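Local coordinates for protein thiazoline oxidase/subtilisin-like protease (Prochloron didemni, PDB 4H6X) that probably cleaves patellamide precursor peptides and joins their ends into rings, acting as a subtilisin-like transamidating protease, at residues M288-Q291 with V292-G295; E66-P70 with E71-A75. All coordinates share one frame; numbering follows the deposited sequence.

Contact 1 of 2, residues M288-Q291 with V292-G295; sequences MSLQ and VQQG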
ATOM      1  N   MET A 288       2.794 -12.421  -7.223  1.00 28.59           N
ATOM      2  CA  MET A 288       3.064 -12.189  -8.634  1.00 27.85           C
ATOM      3  C   MET A 288       4.550 -12.377  -8.968  1.00 29.49           C
ATOM      4  O   MET A 288       4.884 -12.914 -10.027  1.00 29.72           O
ATOM      5  CB  MET A 288       2.618 -10.781  -9.073  1.00 27.81           C
ATOM      6  CG  MET A 288       1.128 -10.514  -9.015  1.00 27.85           C
ATOM      7  SD  MET A 288       0.788  -8.847  -9.642  1.00 30.27           S
ATOM      8  CE  MET A 288      -1.003  -8.868  -9.557  1.00 28.82           C
ATOM      9  N   SER A 289       5.438 -11.928  -8.085  1.00 29.43           N
ATOM     10  CA  SER A 289       6.877 -12.131  -8.295  1.00 32.26           C
ATOM     11  C   SER A 289       7.235 -13.619  -8.433  1.00 34.11           C
ATOM     12  O   SER A 289       8.090 -14.001  -9.239  1.00 35.28           O
ATOM     13  CB  SER A 289       7.674 -11.490  -7.160  1.00 32.00           C
ATOM     14  OG  SER A 289       7.442 -10.096  -7.153  1.00 30.88           O
ATOM     15  N   LEU A 290       6.553 -14.442  -7.651  1.00 36.51           N
ATOM     16  CA  LEU A 290       6.753 -15.890  -7.648  1.00 38.57           C
ATOM     17  C   LEU A 290       6.226 -16.541  -8.939  1.00 39.60           C
ATOM     18  O   LEU A 290       6.793 -17.522  -9.418  1.00 37.78           O
ATOM     19  CB  LEU A 290       6.072 -16.472  -6.418  1.00 40.53           C
ATOM     20  CG  LEU A 290       6.763 -17.558  -5.608  1.00 43.43           C
ATOM     21  CD1 LEU A 290       8.242 -17.238  -5.397  1.00 43.04           C
ATOM     22  CD2 LEU A 290       6.023 -17.693  -4.288  1.00 41.87           C
ATOM     23  N   GLN A 291       5.155 -15.979  -9.506  1.00 37.24           N
ATOM     24  CA  GLN A 291       4.658 -16.405 -10.814  1.00 39.56           C
ATOM     25  C   GLN A 291       5.732 -16.196 -11.877  1.00 42.77           C
ATOM     26  O   GLN A 291       6.047 -17.122 -12.632  1.00 43.79           O
ATOM     27  CB  GLN A 291       3.371 -15.665 -11.193  1.00 35.49           C
ATOM     28  CG  GLN A 291       2.130 -16.096 -10.423  1.00 33.83           C
ATOM     29  CD  GLN A 291       0.913 -15.232 -10.739  1.00 33.66           C
ATOM     30  OE1 GLN A 291       1.044 -14.058 -11.104  1.00 31.62           O
ATOM     31  NE2 GLN A 291      -0.279 -15.806 -10.593  1.00 31.99           N
ATOM     32  N   VAL A 292       6.300 -14.986 -11.912  1.00 44.03           N
ATOM     33  CA  VAL A 292       7.428 -14.647 -12.795  1.00 47.43           C
ATOM     34  C   VAL A 292       8.663 -15.523 -12.540  1.00 48.36           C
ATOM     35  O   VAL A 292       9.325 -15.946 -13.490  1.00 51.19           O
ATOM     36  CB  VAL A 292       7.824 -13.149 -12.686  1.00 48.41           C
ATOM     37  CG1 VAL A 292       9.006 -12.826 -13.593  1.00 51.14           C
ATOM     38  CG2 VAL A 292       6.651 -12.258 -13.044  1.00 48.30           C
ATOM     39  N   GLN A 293       8.967 -15.789 -11.269  1.00 49.44           N
ATOM     40  CA  GLN A 293      10.113 -16.635 -10.896  1.00 55.33           C
ATOM     41  C   GLN A 293       9.999 -18.049 -11.468  1.00 56.49           C
ATOM     42  O   GLN A 293      10.998 -18.641 -11.875  1.00 55.99           O
ATOM     43  CB  GLN A 293      10.276 -16.708  -9.376  1.00 57.62           C
ATOM     44  CG  GLN A 293      11.442 -17.572  -8.902  1.00 62.20           C
ATOM     45  CD  GLN A 293      11.610 -17.566  -7.393  1.00 64.63           C
ATOM     46  OE1 GLN A 293      11.838 -16.518  -6.781  1.00 66.96           O
ATOM     47  NE2 GLN A 293      11.496 -18.742  -6.783  1.00 62.62           N
ATOM     48  N   GLN A 294       8.779 -18.577 -11.499  1.00 57.88           N
ATOM     49  CA  GLN A 294       8.534 -19.924 -12.002  1.00 60.31           C
ATOM     50  C   GLN A 294       8.325 -19.950 -13.515  1.00 61.36           C
ATOM     51  O   GLN A 294       7.776 -20.913 -14.053  1.00 64.61           O
ATOM     52  CB  GLN A 294       7.359 -20.561 -11.257  1.00 60.83           C
ATOM     53  CG  GLN A 294       7.644 -20.744  -9.771  1.00 64.15           C
ATOM     54  CD  GLN A 294       6.583 -21.546  -9.048  1.00 68.44           C
ATOM     55  OE1 GLN A 294       5.598 -21.989  -9.646  1.00 70.35           O
ATOM     56  NE2 GLN A 294       6.777 -21.738  -7.747  1.00 69.78           N
ATOM     57  N   GLY A 295       8.774 -18.892 -14.193  1.00 59.13           N
ATOM     58  CA  GLY A 295       8.657 -18.771 -15.648  1.00 60.34           C
ATOM     59  C   GLY A 295       7.263 -18.421 -16.148  1.00 62.01           C
ATOM     60  O   GLY A 295       7.092 -18.016 -17.299  1.00 64.52           O
TER
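Val-292 and Gln-294 fold back on carbonyls of Met-288 and Leu-290 in the final turn of helix 273-293, a helix C-terminus where the alpha-helical bonding gives way to tighter turns. The packed side comes first. Val-292 N donates to Met-288 O at 3.1 Å, nearly straight at 171°. The next bond of the regular helix, Gln-293 N to Ser-289 O, is shorter at 2.8 Å but less straight, at 149°. With CG1 anti to its backbone N (chi1 179°), Val-292 swings its other methyl, CG2, to 3.6 Å from that same Met-288 O. Met-288 itself extends onto Ala-300 and Val-303 of helix 300-309, as suits a long, flexible apolar chain, and Leu-290 presses on Met-336 and Phe-340 of helix 332-340. Gln-291 is buried too, but its OE1 accepts from Asp-299 N, which satisfies the carbonyl oxygen of this buried amide. Ser-289 OG bonds back to Ala-285 O, a common way for a buried serine in a helix to satisfy its hydroxyl.

The outer side is looser. The long polar side chain of Gln-293 lies in the exposed region alongside Leu-290 and points the same way. Gln-294 N divides between Leu-290 O and, in a weak bond, Gln-291 O, and its backbone is the first to leave helical angles. Gly-295 follows with a positive phi of 76°, a conformation that glycine takes easily because it has no CB to clash. Beside this turn, the CG methylene of Gln-294 rests 3.4 Å from Leu-290 O.

Contact 2 of 2, residues E66-P70 with E71-A75; sequences EPITP and EDYAA
Thr-69 caps the first turn of helix 70-82 by turning OG1 onto Asp-72 N, a bond of 3.1 Å and 154°. Its chi1 of 63° sets OG1 between its own backbone N and carbonyl carbon, from where it can face the helix end. A threonine suits the N-cap because its hydroxyl oxygen replaces the carbonyl missing from a preceding turn. The next two turn bonds are made by backbone: Tyr-73 N donates to Thr-69 O, and Ala-74 N to Pro-70 O at 2.8 Å. Pro-70 fits the first helical position, where no N-H is required. Beside it Glu-71 bends at chi2, carrying OE1 to 3.4 Å from Thr-69 CB; such a carboxylate would probably be favoured by the positive end of the helix dipole.

On the other flank Ile-68 and Tyr-73 form a hydrophobic staple, joining the residue before the N-cap to the fourth residue after it. The two side chains cross at about a right angle, and Ile-68 CG2 sits over one face of the ring, 4.0 Å from its centroid, in a CH-pi contact. At the far end of the ring, Asn-107 ND2 of helix 101-118 hydrogen-bonds to Tyr-73 OH. Were an alanine in place of Tyr-73, Ile-68 would probably lose the surface under its methyl and Asn-107 the hydroxyl it bonds.

Farther out, the reciprocal half of a capping box is replaced by water: water 2 takes the N-H of Thr-69 and donates to Asp-72 OD2 at 2.9 Å. Water 1 lies between Thr-69 OG1 and Asp-72 OD1 and donates to OD1. The Asp-72 carboxylate is positioned in turn by Thr-100 OG1 at its OD2, while Ile-104 lies against Ile-68, Asp-72 and Tyr-73.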
ATOM      1  N   GLU A  66       3.391  24.258  -5.016  1.00 45.37           N
ATOM      2  CA  GLU A  66       4.606  24.660  -4.318  1.00 45.90           C
ATOM      3  C   GLU A  66       5.073  23.554  -3.372  1.00 43.15           C
ATOM      4  O   GLU A  66       4.258  22.971  -2.646  1.00 38.07           O
ATOM      5  CB  GLU A  66       4.390  25.972  -3.553  1.00 51.15           C
ATOM      6  CG  GLU A  66       4.575  27.222  -4.406  1.00 56.83           C
ATOM      7  CD  GLU A  66       5.977  27.325  -4.984  1.00 63.27           C
ATOM      8  OE1 GLU A  66       6.923  27.615  -4.214  1.00 67.36           O
ATOM      9  OE2 GLU A  66       6.137  27.105  -6.210  1.00 67.30           O
ATOM     10  N   PRO A  67       6.384  23.253  -3.385  1.00 43.56           N
ATOM     11  CA  PRO A  67       6.935  22.302  -2.425  1.00 43.07           C
ATOM     12  C   PRO A  67       6.604  22.735  -0.999  1.00 40.13           C
ATOM     13  O   PRO A  67       6.501  23.927  -0.730  1.00 38.97           O
ATOM     14  CB  PRO A  67       8.449  22.364  -2.685  1.00 42.66           C
ATOM     15  CG  PRO A  67       8.670  23.637  -3.436  1.00 43.83           C
ATOM     16  CD  PRO A  67       7.430  23.805  -4.264  1.00 45.10           C
ATOM     17  N   ILE A  68       6.379  21.758  -0.127  1.00 38.85           N
ATOM     18  CA  ILE A  68       6.065  21.997   1.274  1.00 38.24           C
ATOM     19  C   ILE A  68       7.392  22.056   2.025  1.00 35.20           C
ATOM     20  O   ILE A  68       8.250  21.201   1.811  1.00 32.60           O
ATOM     21  CB  ILE A  68       5.193  20.855   1.857  1.00 38.81           C
ATOM     22  CG1 ILE A  68       3.955  20.589   0.978  1.00 38.54           C
ATOM     23  CG2 ILE A  68       4.829  21.124   3.325  1.00 34.69           C
ATOM     24  CD1 ILE A  68       2.726  21.390   1.339  1.00 37.29           C
ATOM     25  N   THR A  69       7.558  23.050   2.901  1.00 34.76           N
ATOM     26  CA  THR A  69       8.814  23.202   3.652  1.00 34.35           C
ATOM     27  C   THR A  69       8.999  22.079   4.682  1.00 33.11           C
ATOM     28  O   THR A  69       8.010  21.502   5.163  1.00 29.49           O
ATOM     29  CB  THR A  69       8.921  24.565   4.385  1.00 35.01           C
ATOM     30  OG1 THR A  69       7.889  24.674   5.366  1.00 37.83           O
ATOM     31  CG2 THR A  69       8.818  25.729   3.412  1.00 37.64           C
ATOM     32  N   PRO A  70      10.268  21.759   5.018  1.00 32.02           N
ATOM     33  CA  PRO A  70      10.508  20.834   6.124  1.00 32.23           C
ATOM     34  C   PRO A  70       9.857  21.325   7.417  1.00 31.82           C
ATOM     35  O   PRO A  70       9.350  20.519   8.200  1.00 30.85           O
ATOM     36  CB  PRO A  70      12.038  20.828   6.250  1.00 32.67           C
ATOM     37  CG  PRO A  70      12.527  21.183   4.884  1.00 33.65           C
ATOM     38  CD  PRO A  70      11.517  22.147   4.332  1.00 32.72           C
ATOM     39  N   GLU A  71       9.842  22.645   7.622  1.00 31.49           N
ATOM     40  CA  GLU A  71       9.257  23.228   8.830  1.00 32.21           C
ATOM     41  C   GLU A  71       7.769  22.903   8.940  1.00 30.78           C
ATOM     42  O   GLU A  71       7.274  22.591  10.024  1.00 28.35           O
ATOM     43  CB  GLU A  71       9.488  24.750   8.879  1.00 37.38           C
ATOM     44  CG  GLU A  71      10.953  25.189   8.976  1.00 39.81           C
ATOM     45  CD  GLU A  71      11.792  24.810   7.773  1.00 43.85           C
ATOM     46  OE1 GLU A  71      11.415  25.125   6.624  1.00 47.14           O
ATOM     47  OE2 GLU A  71      12.850  24.184   7.978  1.00 52.37           O
ATOM     48  N   ASP A  72       7.060  22.958   7.812  1.00 29.32           N
ATOM     49  CA  ASP A  72       5.646  22.587   7.790  1.00 28.32           C
ATOM     50  C   ASP A  72       5.445  21.108   8.158  1.00 26.94           C
ATOM     51  O   ASP A  72       4.583  20.782   8.978  1.00 25.29           O
ATOM     52  CB  ASP A  72       5.010  22.932   6.448  1.00 28.79           C
ATOM     53  CG  ASP A  72       4.567  24.380   6.370  1.00 31.26           C
ATOM     54  OD1 ASP A  72       4.973  25.178   7.242  1.00 34.86           O
ATOM     55  OD2 ASP A  72       3.799  24.720   5.451  1.00 29.54           O
ATOM     56  N   TYR A  73       6.260  20.225   7.595  1.00 27.48           N
ATOM     57  CA  TYR A  73       6.180  18.815   7.976  1.00 29.93           C
ATOM     58  C   TYR A  73       6.482  18.628   9.469  1.00 30.64           C
ATOM     59  O   TYR A  73       5.769  17.900  10.156  1.00 28.64           O
ATOM     60  CB  TYR A  73       7.089  17.947   7.107  1.00 30.65           C
ATOM     61  CG  TYR A  73       6.562  17.714   5.694  1.00 33.01           C
ATOM     62  CD1 TYR A  73       5.361  17.022   5.473  1.00 31.89           C
ATOM     63  CD2 TYR A  73       7.270  18.175   4.579  1.00 33.78           C
ATOM     64  CE1 TYR A  73       4.888  16.803   4.185  1.00 33.30           C
ATOM     65  CE2 TYR A  73       6.803  17.962   3.283  1.00 35.09           C
ATOM     66  CZ  TYR A  73       5.615  17.271   3.090  1.00 35.50           C
ATOM     67  OH  TYR A  73       5.147  17.055   1.803  1.00 37.63           O
ATOM     68  N   ALA A  74       7.513  19.322   9.969  1.00 30.36           N
ATOM     69  CA  ALA A  74       7.908  19.215  11.383  1.00 29.69           C
ATOM     70  C   ALA A  74       6.786  19.636  12.303  1.00 28.91           C
ATOM     71  O   ALA A  74       6.580  19.022  13.343  1.00 31.16           O
ATOM     72  CB  ALA A  74       9.175  20.026  11.668  1.00 28.67           C
ATOM     73  N   ALA A  75       6.056  20.679  11.911  1.00 27.35           N
ATOM     74  CA  ALA A  75       4.902  21.138  12.661  1.00 25.50           C
ATOM     75  C   ALA A  75       3.812  20.061  12.732  1.00 26.54           C
ATOM     76  O   ALA A  75       3.258  19.789  13.796  1.00 25.01           O
ATOM     77  CB  ALA A  75       4.358  22.421  12.057  1.00 24.59           C
TER
HETATM   78  O   HOH W   1       6.796  27.094   6.104  1.00 43.59           O
HETATM   79  O   HOH W   2       5.298  24.796   2.975  1.00 46.74           O

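In the fold
Contact 2 comes first along the chain and closes before contact 1 opens; their centres lie about 41 Å apart and their nearest atoms about 29 Å, on opposite sides of the chain's centre. One starts a helix and the other ends one: 66-75 leads from the loop after edge strand 53-56 into helix 70-82, whereas 288-295 closes helix 273-293. The chain is built round a seven-stranded parallel sheet, as in the subtilisin-like fold. Contact 1 meets helices 300-309 and 332-340. Ser-274, His-109 and Asp-39 probably form the catalytic triad; contact 1 therefore lies at the opposite end of its helix from the presumed serine, and contact 2 packs against helix 101-118, which carries the presumed histidine.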